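Local coordinates for protein choline kinase (Streptococcus pneumoniae, PDB 4R78) that is a choline kinase, an enzyme with a protein kinase-like fold that probably transfers phosphate from ATP to choline, here holding AMP in its nucleotide pocket, at residues Q61-F67 / G104-Y110; L90-V94 / R209-W215; R182-V188 / E258-Y263. All coordinates share one frame; numbering follows the deposited sequence.

Contact 1. Residues Q61-F67 / G104-Y110. With AMP (adenosine monophosphate), chain C.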
loop_
_atom_site.group_PDB
_atom_site.type_symbol
_atom_site.label_atom_id
_atom_site.label_comp_id
_atom_site.label_asym_id
_atom_site.label_seq_id
_atom_site.Cartn_x
_atom_site.Cartn_y
_atom_site.Cartn_z
ATOM N N GLN A 61 -7.400 16.942 16.253
ATOM C CA GLN A 61 -6.217 16.595 15.478
ATOM C C GLN A 61 -6.633 15.628 14.378
ATOM O O GLN A 61 -7.493 14.774 14.595
ATOM C CB GLN A 61 -5.158 15.946 16.365
ATOM C CG GLN A 61 -4.634 16.850 17.473
ATOM C CD GLN A 61 -3.478 16.229 18.228
ATOM O OE1 GLN A 61 -2.343 16.224 17.755
ATOM N NE2 GLN A 61 -3.759 15.708 19.417
ATOM N N TYR A 62 -6.025 15.772 13.202
ATOM C CA TYR A 62 -6.310 14.893 12.071
ATOM C C TYR A 62 -5.028 14.365 11.447
ATOM O O TYR A 62 -4.045 15.095 11.319
ATOM C CB TYR A 62 -7.086 15.632 10.985
ATOM C CG TYR A 62 -8.448 16.155 11.373
ATOM C CD1 TYR A 62 -9.567 15.322 11.361
ATOM C CD2 TYR A 62 -8.621 17.491 11.724
ATOM C CE1 TYR A 62 -10.828 15.805 11.698
ATOM C CE2 TYR A 62 -9.875 17.988 12.066
ATOM C CZ TYR A 62 -10.972 17.139 12.050
ATOM O OH TYR A 62 -12.217 17.618 12.389
ATOM N N ILE A 63 -5.060 13.097 11.050
ATOM C CA ILE A 63 -4.005 12.494 10.243
ATOM C C ILE A 63 -4.367 12.692 8.774
ATOM O O ILE A 63 -5.477 12.368 8.354
ATOM C CB ILE A 63 -3.832 10.986 10.586
ATOM C CG1 ILE A 63 -3.195 10.813 11.976
ATOM C CG2 ILE A 63 -3.046 10.248 9.495
ATOM C CD1 ILE A 63 -1.749 11.305 12.099
ATOM N N VAL A 64 -3.432 13.241 8.006
ATOM C CA VAL A 64 -3.672 13.564 6.605
ATOM C C VAL A 64 -2.718 12.787 5.701
ATOM O O VAL A 64 -1.506 12.754 5.942
ATOM C CB VAL A 64 -3.548 15.088 6.340
ATOM C CG1 VAL A 64 -3.857 15.412 4.888
ATOM C CG2 VAL A 64 -4.476 15.875 7.261
ATOM N N LYS A 65 -3.269 12.138 4.679
ATOM C CA LYS A 65 -2.441 11.567 3.627
ATOM C C LYS A 65 -2.729 12.255 2.297
ATOM O O LYS A 65 -3.821 12.132 1.737
ATOM C CB LYS A 65 -2.623 10.053 3.509
ATOM C CG LYS A 65 -1.530 9.407 2.674
ATOM C CD LYS A 65 -1.617 7.891 2.658
ATOM C CE LYS A 65 -0.422 7.307 1.911
ATOM N NZ LYS A 65 -0.441 5.815 1.876
ATOM N N PHE A 66 -1.741 13.004 1.822
ATOM C CA PHE A 66 -1.805 13.671 0.532
ATOM C C PHE A 66 -1.171 12.709 -0.475
ATOM O O PHE A 66 0.055 12.671 -0.622
ATOM C CB PHE A 66 -1.015 14.982 0.608
ATOM C CG PHE A 66 -1.355 15.986 -0.469
ATOM C CD1 PHE A 66 -1.444 15.613 -1.812
ATOM C CD2 PHE A 66 -1.541 17.325 -0.137
ATOM C CE1 PHE A 66 -1.744 16.553 -2.797
ATOM C CE2 PHE A 66 -1.837 18.276 -1.115
ATOM C CZ PHE A 66 -1.938 17.887 -2.450
ATOM N N PHE A 67 -2.005 11.924 -1.151
ATOM C CA PHE A 67 -1.524 10.854 -2.028
ATOM C C PHE A 67 -1.683 11.190 -3.513
ATOM O O PHE A 67 -1.197 10.458 -4.378
ATOM C CB PHE A 67 -2.271 9.547 -1.726
ATOM C CG PHE A 67 -3.750 9.624 -1.995
ATOM C CD1 PHE A 67 -4.641 9.932 -0.972
ATOM C CD2 PHE A 67 -4.250 9.413 -3.281
ATOM C CE1 PHE A 67 -6.010 10.022 -1.222
ATOM C CE2 PHE A 67 -5.614 9.506 -3.539
ATOM C CZ PHE A 67 -6.494 9.811 -2.509
ATOM N N GLY A 104 -6.814 14.577 -4.117
ATOM C CA GLY A 104 -6.353 13.273 -3.638
ATOM C C GLY A 104 -5.773 13.373 -2.242
ATOM O O GLY A 104 -4.574 13.156 -2.033
ATOM N N ILE A 105 -6.637 13.705 -1.288
ATOM C CA ILE A 105 -6.237 13.949 0.097
ATOM C C ILE A 105 -7.207 13.253 1.047
ATOM O O ILE A 105 -8.422 13.456 0.972
ATOM C CB ILE A 105 -6.198 15.474 0.432
ATOM C CG1 ILE A 105 -5.257 16.235 -0.512
ATOM C CG2 ILE A 105 -5.793 15.705 1.888
ATOM C CD1 ILE A 105 -5.416 17.746 -0.461
ATOM N N LYS A 106 -6.651 12.435 1.935
ATOM C CA LYS A 106 -7.427 11.710 2.930
ATOM C C LYS A 106 -7.220 12.351 4.291
ATOM O O LYS A 106 -6.087 12.615 4.695
ATOM C CB LYS A 106 -6.988 10.242 2.956
ATOM C CG LYS A 106 -7.718 9.375 3.981
ATOM C CD LYS A 106 -7.305 7.904 3.866
ATOM C CE LYS A 106 -5.915 7.644 4.440
ATOM N NZ LYS A 106 -5.464 6.237 4.203
ATOM N N VAL A 107 -8.323 12.621 4.986
ATOM C CA VAL A 107 -8.260 13.183 6.331
ATOM C C VAL A 107 -8.936 12.216 7.295
ATOM O O VAL A 107 -10.138 11.963 7.195
ATOM C CB VAL A 107 -8.937 14.571 6.413
ATOM C CG1 VAL A 107 -8.770 15.166 7.809
ATOM C CG2 VAL A 107 -8.376 15.516 5.357
ATOM N N ASN A 108 -8.144 11.681 8.222
ATOM C CA ASN A 108 -8.582 10.632 9.138
ATOM C C ASN A 108 -8.438 11.043 10.596
ATOM O O ASN A 108 -7.774 12.035 10.910
ATOM C CB ASN A 108 -7.766 9.353 8.892
ATOM C CG ASN A 108 -8.266 8.544 7.703
ATOM O OD1 ASN A 108 -9.208 8.929 7.013
ATOM N ND2 ASN A 108 -7.624 7.409 7.458
ATOM N N GLU A 109 -9.053 10.267 11.484
ATOM C CA GLU A 109 -8.860 10.444 12.918
ATOM C C GLU A 109 -7.387 10.301 13.296
ATOM O O GLU A 109 -6.643 9.528 12.679
ATOM C CB GLU A 109 -9.714 9.444 13.708
ATOM C CG GLU A 109 -9.284 7.982 13.562
ATOM C CD GLU A 109 -10.032 7.039 14.481
ATOM O OE1 GLU A 109 -10.341 5.917 14.037
ATOM O OE2 GLU A 109 -10.313 7.414 15.643
ATOM N N TYR A 110 -6.974 11.070 14.299
ATOM C CA TYR A 110 -5.663 10.905 14.913
ATOM C C TYR A 110 -5.830 10.105 16.196
ATOM O O TYR A 110 -6.588 10.489 17.091
ATOM C CB TYR A 110 -5.017 12.267 15.206
ATOM C CG TYR A 110 -3.696 12.202 15.958
ATOM C CD1 TYR A 110 -2.575 11.591 15.396
ATOM C CD2 TYR A 110 -3.568 12.767 17.224
ATOM C CE1 TYR A 110 -1.361 11.536 16.078
ATOM C CE2 TYR A 110 -2.358 12.721 17.914
ATOM C CZ TYR A 110 -1.261 12.104 17.335
ATOM O OH TYR A 110 -0.062 12.053 18.014
HETATM P P AMP C . 2.480 5.077 6.308
HETATM O O1P AMP C . 2.546 4.827 4.821
HETATM O O2P AMP C . 3.782 5.532 6.922
HETATM O O3P AMP C . 1.766 3.998 7.086
HETATM O "O5'" AMP C . 1.513 6.355 6.463
HETATM C "C5'" AMP C . 0.667 6.485 7.605
HETATM C "C4'" AMP C . 1.513 6.611 8.865
HETATM O "O4'" AMP C . 0.982 7.642 9.705
HETATM C "C3'" AMP C . 1.500 5.325 9.676
HETATM O "O3'" AMP C . 2.725 4.602 9.515
HETATM C "C2'" AMP C . 1.298 5.762 11.113
HETATM O "O2'" AMP C . 2.552 5.852 11.790
HETATM C "C1'" AMP C . 0.712 7.160 11.028
HETATM N N9 AMP C . -0.754 7.123 11.281
HETATM C C8 AMP C . -1.701 6.807 10.376
HETATM N N7 AMP C . -2.947 6.867 10.906
HETATM C C5 AMP C . -2.809 7.241 12.187
HETATM C C6 AMP C . -3.729 7.499 13.319
HETATM N N6 AMP C . -5.067 7.362 13.158
HETATM N N1 AMP C . -3.189 7.874 14.502
HETATM C C2 AMP C . -1.857 8.010 14.665
HETATM N N3 AMP C . -0.963 7.791 13.678
HETATM C C4 AMP C . -1.366 7.410 12.437
HETATM O O HOH W 1 -9.010 12.805 15.546
#
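Ile63 lays its ethyl branch against the rim of the Tyr110 ring, CD1 standing 3.4 Å from Tyr110 CD1, near the ring plane. With CG1 anti to its own carbonyl carbon (chi1 -71°), the branch also lies against one face of the adenine of AMP, Ile63 CG1 being 3.6 Å from C5, while Tyr110 CE1 approaches C2 at 3.8 Å. The amide of Gln61 runs alongside the same tyrosine, pointing the same way with its plane turned 50° from the ring; its OE1 is 3.5 Å from Tyr110 CE2. A water joins Gln61 O to Tyr110 N.

Strands 61-66 and 105-109 are antiparallel neighbours in the N-lobe sheet of the protein kinase-like fold. Ile63 with Asn108 and Lys65 with Lys106 are hydrogen-bonded pairs, and Phe67 N adds a bond to Gly104 O beyond them. The end of strand 105-109 leads into the segment that reads the base: Glu109 O lies 2.7 Å from AMP N6, and Ile111 N is hydrogen-bonded to the nucleotide.

Ile63, Lys65 and Lys106 occupy the nucleotide face. Lys106 NZ is salt-bridged to Glu216 and Asp214. On the other face, where helix 20-30 touches Val64, Phe66 and Ile105, Ile105 CG1 sits squarely over the Phe66 ring, 3.8 Å from its centroid. Val107 CG1 meets Tyr62 CB at 3.6 Å. On the lysine side, with CG between the backbone N and the carbonyl carbon (chi1 63°), the Phe67 ring turns one face to Gly104, whose O lies over it and whose CA makes a CH-pi contact.

Contact 2. Residues L90-V94 / R209-W215. With AMP (adenosine monophosphate), chain C.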
loop_
_atom_site.group_PDB
_atom_site.type_symbol
_atom_site.label_atom_id
_atom_site.label_comp_id
_atom_site.label_asym_id
_atom_site.label_seq_id
_atom_site.Cartn_x
_atom_site.Cartn_y
_atom_site.Cartn_z
ATOM N N LEU A 90 -15.887 -3.685 7.935
ATOM C CA LEU A 90 -14.900 -4.689 8.350
ATOM C C LEU A 90 -14.204 -4.285 9.648
ATOM O O LEU A 90 -13.657 -5.132 10.357
ATOM C CB LEU A 90 -13.851 -4.928 7.259
ATOM C CG LEU A 90 -14.266 -5.549 5.925
ATOM C CD1 LEU A 90 -13.030 -5.840 5.085
ATOM C CD2 LEU A 90 -15.091 -6.819 6.116
ATOM N N GLY A 91 -14.216 -2.991 9.944
ATOM C CA GLY A 91 -13.604 -2.460 11.161
ATOM C C GLY A 91 -12.085 -2.516 11.183
ATOM O O GLY A 91 -11.474 -2.469 12.250
ATOM N N LEU A 92 -11.473 -2.605 10.005
ATOM C CA LEU A 92 -10.023 -2.728 9.906
ATOM C C LEU A 92 -9.314 -1.379 9.857
ATOM O O LEU A 92 -8.311 -1.174 10.526
ATOM C CB LEU A 92 -9.634 -3.580 8.694
ATOM C CG LEU A 92 -10.061 -5.051 8.709
ATOM C CD1 LEU A 92 -9.681 -5.730 7.403
ATOM C CD2 LEU A 92 -9.458 -5.791 9.903
ATOM N N ASP A 93 -9.850 -0.464 9.058
ATOM C CA ASP A 93 -9.257 0.855 8.880
ATOM C C ASP A 93 -9.705 1.788 10.002
ATOM O O ASP A 93 -10.716 1.538 10.671
ATOM C CB ASP A 93 -9.681 1.413 7.515
ATOM C CG ASP A 93 -8.753 2.510 6.982
ATOM O OD1 ASP A 93 -7.803 2.949 7.670
ATOM O OD2 ASP A 93 -9.002 2.951 5.842
ATOM N N VAL A 94 -8.938 2.854 10.207
ATOM C CA VAL A 94 -9.327 3.932 11.109
ATOM C C VAL A 94 -10.449 4.776 10.492
ATOM O O VAL A 94 -10.792 4.623 9.313
ATOM C CB VAL A 94 -8.121 4.830 11.494
ATOM C CG1 VAL A 94 -7.037 4.009 12.187
ATOM C CG2 VAL A 94 -7.550 5.537 10.265
ATOM N N ARG A 209 -6.460 -2.482 20.207
ATOM C CA ARG A 209 -7.035 -2.702 18.876
ATOM C C ARG A 209 -6.021 -2.434 17.769
ATOM O O ARG A 209 -5.363 -1.390 17.753
ATOM C CB ARG A 209 -8.282 -1.835 18.667
ATOM C CG ARG A 209 -8.994 -2.066 17.336
ATOM C CD ARG A 209 -10.298 -1.283 17.261
ATOM N NE ARG A 209 -10.938 -1.416 15.954
ATOM C CZ ARG A 209 -12.077 -0.820 15.602
ATOM N NH1 ARG A 209 -12.727 -0.037 16.455
ATOM N NH2 ARG A 209 -12.570 -1.011 14.387
ATOM N N LEU A 210 -5.908 -3.394 16.857
ATOM C CA LEU A 210 -4.999 -3.286 15.727
ATOM C C LEU A 210 -5.762 -2.862 14.479
ATOM O O LEU A 210 -6.779 -3.462 14.129
ATOM C CB LEU A 210 -4.283 -4.621 15.486
ATOM C CG LEU A 210 -3.144 -4.639 14.463
ATOM C CD1 LEU A 210 -2.022 -3.685 14.864
ATOM C CD2 LEU A 210 -2.606 -6.051 14.296
ATOM N N TYR A 211 -5.255 -1.824 13.822
ATOM C CA TYR A 211 -5.823 -1.327 12.577
ATOM C C TYR A 211 -4.918 -1.651 11.401
ATOM O O TYR A 211 -3.698 -1.726 11.546
ATOM C CB TYR A 211 -6.012 0.190 12.643
ATOM C CG TYR A 211 -7.049 0.655 13.636
ATOM C CD1 TYR A 211 -8.397 0.717 13.285
ATOM C CD2 TYR A 211 -6.678 1.055 14.918
ATOM C CE1 TYR A 211 -9.353 1.160 14.191
ATOM C CE2 TYR A 211 -7.625 1.496 15.832
ATOM C CZ TYR A 211 -8.957 1.549 15.461
ATOM O OH TYR A 211 -9.900 1.985 16.359
ATOM N N LEU A 212 -5.533 -1.854 10.241
ATOM C CA LEU A 212 -4.826 -1.902 8.967
ATOM C C LEU A 212 -5.271 -0.682 8.163
ATOM O O LEU A 212 -6.460 -0.529 7.876
ATOM C CB LEU A 212 -5.127 -3.206 8.224
ATOM C CG LEU A 212 -4.595 -3.378 6.796
ATOM C CD1 LEU A 212 -3.092 -3.102 6.705
ATOM C CD2 LEU A 212 -4.918 -4.766 6.270
ATOM N N ILE A 213 -4.314 0.176 7.816
ATOM C CA ILE A 213 -4.615 1.492 7.247
ATOM C C ILE A 213 -4.073 1.650 5.829
ATOM O O ILE A 213 -3.432 0.744 5.294
ATOM C CB ILE A 213 -4.067 2.636 8.149
ATOM C CG1 ILE A 213 -2.533 2.619 8.168
ATOM C CG2 ILE A 213 -4.672 2.538 9.551
ATOM C CD1 ILE A 213 -1.904 3.880 8.710
ATOM N N ASP A 214 -4.359 2.808 5.232
ATOM C CA ASP A 214 -3.800 3.227 3.945
ATOM C C ASP A 214 -4.155 2.282 2.801
ATOM O O ASP A 214 -3.300 1.609 2.217
ATOM C CB ASP A 214 -2.292 3.500 4.059
ATOM C CG ASP A 214 -1.982 4.789 4.811
ATOM O OD1 ASP A 214 -2.919 5.510 5.225
ATOM O OD2 ASP A 214 -0.785 5.093 4.977
ATOM N N TRP A 215 -5.445 2.270 2.489
ATOM C CA TRP A 215 -6.014 1.403 1.469
ATOM C C TRP A 215 -6.022 2.040 0.075
ATOM O O TRP A 215 -6.793 1.623 -0.788
ATOM C CB TRP A 215 -7.436 1.008 1.888
ATOM C CG TRP A 215 -7.467 0.149 3.121
ATOM C CD1 TRP A 215 -7.239 0.543 4.409
ATOM C CD2 TRP A 215 -7.735 -1.253 3.174
ATOM N NE1 TRP A 215 -7.349 -0.528 5.264
ATOM C CE2 TRP A 215 -7.652 -1.646 4.529
ATOM C CE3 TRP A 215 -8.030 -2.220 2.204
ATOM C CZ2 TRP A 215 -7.859 -2.968 4.941
ATOM C CZ3 TRP A 215 -8.236 -3.532 2.611
ATOM C CH2 TRP A 215 -8.156 -3.891 3.970
HETATM P P AMP C . 2.480 5.077 6.308
HETATM O O1P AMP C . 2.546 4.827 4.821
HETATM O O2P AMP C . 3.782 5.532 6.922
HETATM O O3P AMP C . 1.766 3.998 7.086
HETATM O "O5'" AMP C . 1.513 6.355 6.463
HETATM C "C5'" AMP C . 0.667 6.485 7.605
HETATM C "C4'" AMP C . 1.513 6.611 8.865
HETATM O "O4'" AMP C . 0.982 7.642 9.705
HETATM C "C3'" AMP C . 1.500 5.325 9.676
HETATM O "O3'" AMP C . 2.725 4.602 9.515
HETATM C "C2'" AMP C . 1.298 5.762 11.113
HETATM O "O2'" AMP C . 2.552 5.852 11.790
HETATM C "C1'" AMP C . 0.712 7.160 11.028
HETATM N N9 AMP C . -0.754 7.123 11.281
HETATM C C8 AMP C . -1.701 6.807 10.376
HETATM N N7 AMP C . -2.947 6.867 10.906
HETATM C C5 AMP C . -2.809 7.241 12.187
HETATM C C6 AMP C . -3.729 7.499 13.319
HETATM N N6 AMP C . -5.067 7.362 13.158
HETATM N N1 AMP C . -3.189 7.874 14.502
HETATM C C2 AMP C . -1.857 8.010 14.665
HETATM N N3 AMP C . -0.963 7.791 13.678
HETATM C C4 AMP C . -1.366 7.410 12.437
HETATM O O HOH W 2 -9.427 -2.745 13.971
HETATM O O HOH W 3 -6.094 4.896 6.621
HETATM O O HOH W 4 -7.293 3.981 3.897
#
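The Tyr211 ring is sandwiched: Val94 CG1 lies over one face, 3.9 Å from the ring centroid in a CH-pi contact, and Arg209 CG covers the opposite face near the rim. Leu92 O and Asp93 O both stand at the edge of the ring. The guanidinium of Arg209 in turn has Tyr211 CE1 over one of its faces, while its own edge reaches Gly91. An extended chain, CG anti to the backbone N (chi1 -176°), carries Arg209 NH2 to Gly91 O at 2.8 Å, in the guanidinium plane and nearly straight at 166°. One water accepts from Arg209 NE and donates to both Gly91 O and Leu210 O, so that it bridges the loop, the arginine and the strand.

Leu212 N bonds to Leu92 O at 2.9 Å, approaching from above the carbonyl plane. Asp93 slides past the Trp215 indole in the opposite direction, its carboxylate plane turned 40° from the ring, and OD2 comes 3.3 Å from Trp215 CD1. Each carboxylate oxygen of Asp93 reaches the backbone through a water, OD1 to Asp214 N and OD2 to Trp215 N, so the loop is joined by water to the turn holding Asp214 and Trp215. The indole itself is fixed by Trp215 NE1 donating to Leu212 O. Ile213 CD1 presses on AMP C8 at 3.4 Å, and Asp214 OD2, in a carboxylate partnered by Lys106, lies 3.0 Å from AMP O5'. The Ile-Asp-Trp-Glu sequence probably corresponds to the DFG motif of protein kinases, as in related choline kinases.

Strand 210-212 is the outer strand of a small antiparallel sheet beside strand 202-204, whose Ile203 touches Val94 and Tyr211. Helix 126-137 packs against Leu92 and Trp215 through Ile132 and Ile136.

Contact 3. Residues R182-V188 / E258-Y263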
loop_
_atom_site.group_PDB
_atom_site.type_symbol
_atom_site.label_atom_id
_atom_site.label_comp_id
_atom_site.label_asym_id
_atom_site.label_seq_id
_atom_site.Cartn_x
_atom_site.Cartn_y
_atom_site.Cartn_z
ATOM N N ARG A 182 2.611 -17.812 -16.956
ATOM C CA ARG A 182 2.609 -18.764 -15.853
ATOM C C ARG A 182 1.424 -18.506 -14.929
ATOM O O ARG A 182 0.723 -19.438 -14.549
ATOM C CB ARG A 182 3.931 -18.738 -15.074
ATOM C CG ARG A 182 4.013 -19.748 -13.926
ATOM C CD ARG A 182 3.800 -21.191 -14.395
ATOM N NE ARG A 182 3.954 -22.153 -13.309
ATOM C CZ ARG A 182 3.654 -23.448 -13.391
ATOM N NH1 ARG A 182 3.167 -23.961 -14.517
ATOM N NH2 ARG A 182 3.833 -24.234 -12.339
ATOM N N LEU A 183 1.190 -17.237 -14.594
ATOM C CA LEU A 183 0.046 -16.881 -13.751
ATOM C C LEU A 183 -1.288 -17.288 -14.384
ATOM O O LEU A 183 -2.185 -17.756 -13.685
ATOM C CB LEU A 183 0.058 -15.395 -13.381
ATOM C CG LEU A 183 1.070 -14.950 -12.316
ATOM C CD1 LEU A 183 1.126 -13.433 -12.244
ATOM C CD2 LEU A 183 0.765 -15.548 -10.936
ATOM N N ALA A 184 -1.406 -17.125 -15.703
ATOM C CA ALA A 184 -2.610 -17.547 -16.428
ATOM C C ALA A 184 -2.815 -19.063 -16.370
ATOM O O ALA A 184 -3.943 -19.538 -16.213
ATOM C CB ALA A 184 -2.566 -17.061 -17.870
ATOM N N ASP A 185 -1.722 -19.816 -16.481
ATOM C CA ASP A 185 -1.773 -21.277 -16.392
ATOM C C ASP A 185 -2.197 -21.746 -14.999
ATOM O O ASP A 185 -3.051 -22.626 -14.871
ATOM C CB ASP A 185 -0.419 -21.888 -16.777
ATOM C CG ASP A 185 -0.471 -23.409 -16.938
ATOM O OD1 ASP A 185 -1.575 -23.978 -17.084
ATOM O OD2 ASP A 185 0.606 -24.043 -16.935
ATOM N N LEU A 186 -1.613 -21.150 -13.960
ATOM C CA LEU A 186 -1.958 -21.482 -12.578
ATOM C C LEU A 186 -3.406 -21.112 -12.270
ATOM O O LEU A 186 -4.083 -21.802 -11.503
ATOM C CB LEU A 186 -1.010 -20.781 -11.598
ATOM C CG LEU A 186 0.475 -21.164 -11.644
ATOM C CD1 LEU A 186 1.300 -20.220 -10.783
ATOM C CD2 LEU A 186 0.698 -22.613 -11.223
ATOM N N GLY A 187 -3.871 -20.030 -12.892
ATOM C CA GLY A 187 -5.219 -19.512 -12.687
ATOM C C GLY A 187 -5.195 -18.439 -11.621
ATOM O O GLY A 187 -4.917 -18.728 -10.462
ATOM N N VAL A 188 -5.485 -17.202 -12.018
ATOM C CA VAL A 188 -5.456 -16.057 -11.102
ATOM C C VAL A 188 -6.817 -15.872 -10.437
ATOM O O VAL A 188 -7.853 -15.862 -11.107
ATOM C CB VAL A 188 -5.011 -14.755 -11.831
ATOM C CG1 VAL A 188 -5.026 -13.553 -10.889
ATOM C CG2 VAL A 188 -3.617 -14.931 -12.433
ATOM N N GLU A 258 4.042 -20.819 -5.139
ATOM C CA GLU A 258 4.565 -20.320 -6.409
ATOM C C GLU A 258 4.038 -18.927 -6.742
ATOM O O GLU A 258 4.800 -18.070 -7.194
ATOM C CB GLU A 258 4.299 -21.288 -7.568
ATOM C CG GLU A 258 5.053 -20.888 -8.836
ATOM C CD GLU A 258 4.862 -21.833 -10.007
ATOM O OE1 GLU A 258 4.181 -22.869 -9.861
ATOM O OE2 GLU A 258 5.413 -21.529 -11.087
ATOM N N LYS A 259 2.748 -18.696 -6.504
ATOM C CA LYS A 259 2.163 -17.375 -6.737
ATOM C C LYS A 259 2.828 -16.327 -5.848
ATOM O O LYS A 259 3.125 -15.230 -6.305
ATOM C CB LYS A 259 0.650 -17.379 -6.511
ATOM C CG LYS A 259 -0.168 -17.942 -7.658
ATOM C CD LYS A 259 -1.640 -17.889 -7.296
ATOM C CE LYS A 259 -2.519 -18.291 -8.452
ATOM N NZ LYS A 259 -3.945 -18.353 -8.005
ATOM N N ILE A 260 3.065 -16.673 -4.584
ATOM C CA ILE A 260 3.766 -15.773 -3.675
ATOM C C ILE A 260 5.132 -15.385 -4.252
ATOM O O ILE A 260 5.482 -14.205 -4.283
ATOM C CB ILE A 260 3.893 -16.379 -2.255
ATOM C CG1 ILE A 260 2.509 -16.467 -1.604
ATOM C CG2 ILE A 260 4.836 -15.543 -1.376
ATOM C CD1 ILE A 260 2.470 -17.312 -0.341
ATOM N N ALA A 261 5.887 -16.376 -4.723
ATOM C CA ALA A 261 7.212 -16.128 -5.285
ATOM C C ALA A 261 7.140 -15.194 -6.498
ATOM O O ALA A 261 7.949 -14.273 -6.635
ATOM C CB ALA A 261 7.889 -17.446 -5.654
ATOM N N ILE A 262 6.158 -15.432 -7.366
ATOM C CA ILE A 262 5.956 -14.610 -8.559
ATOM C C ILE A 262 5.572 -13.172 -8.203
ATOM O O ILE A 262 6.128 -12.222 -8.760
ATOM C CB ILE A 262 4.924 -15.253 -9.523
ATOM C CG1 ILE A 262 5.512 -16.535 -10.127
ATOM C CG2 ILE A 262 4.518 -14.269 -10.620
ATOM C CD1 ILE A 262 4.512 -17.438 -10.841
ATOM N N TYR A 263 4.643 -13.012 -7.265
ATOM C CA TYR A 263 4.194 -11.677 -6.878
ATOM C C TYR A 263 5.268 -10.853 -6.174
ATOM O O TYR A 263 5.287 -9.636 -6.319
ATOM C CB TYR A 263 2.885 -11.724 -6.080
ATOM C CG TYR A 263 1.693 -12.113 -6.931
ATOM C CD1 TYR A 263 1.444 -11.468 -8.144
ATOM C CD2 TYR A 263 0.813 -13.115 -6.525
ATOM C CE1 TYR A 263 0.360 -11.818 -8.939
ATOM C CE2 TYR A 263 -0.282 -13.475 -7.316
ATOM C CZ TYR A 263 -0.500 -12.817 -8.516
ATOM O OH TYR A 263 -1.573 -13.158 -9.306
#
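Helix segments 182-186 and 258-263 run nearly antiparallel, 156° between their directions, with axes 11.2 Å apart at closest approach, a spacing bridged by long side chains. Arg182 grips Glu258 side-on: NE holds OE2 at 2.7 Å and NH2 holds OE1 at 2.9 Å, OE1 through its syn lone pair, OE2 on the syn side but from out of the carboxylate plane. The guanidinium and carboxylate planes are twisted 39° apart. A bend at chi2 (58°) turns the Arg182 tip so that NH1 also faces Asp185, extending the salt-bridge network, and Leu186 CD2 lies over one guanidinium face.

Beside the ion pair, Leu183 and Ile262 slide past each other in opposite directions, Leu183 CD1 3.9 Å from Ile262 CG2, and the same methyl touches Tyr263 CE1 at 3.8 Å. Leu186 CD1 adds Ile262 CD1 to this apolar layer. Lys259, extended beyond CG, passes Leu183 and Leu186 with its CG and delivers NZ to Gly187 O at 2.7 Å, in the carbonyl plane. Gly187, with positive phi, is where the chain leaves the helix. The ammonium is also salt-bridged to Asp189 and Asp222, so three oxygens hold this buried lysine.

In the helical part of the fold, helix 223-233 packs on Lys259 and Tyr263 through Met224, while Tyr303 of helix 288-303 touches Arg182 and Ile262 and hydrogen-bonds Glu258 OE2.

Overall arrangement
Contacts 1 and 2 adjoin, their centres 14 Å apart, and both border AMP: the strand pair of contact 1 supplies Ile63, Glu109 and Tyr110 around the adenine, while contact 2 brings Ile213 to the base and Asp214 toward the phosphate end. They are tied directly by Lys106 NZ to Asp214 OD1 at 2.8 Å. Along the chain their segments alternate; residues 90-94 touch strand 210-212 and, through Val94 packing on Asn108 and Glu109, strand 105-109. Contact 3 belongs to the distant helical region, centred 35 Å from contact 1 and 28 Å from contact 2; its nearest atoms are about 18 Å and 16 Å from theirs.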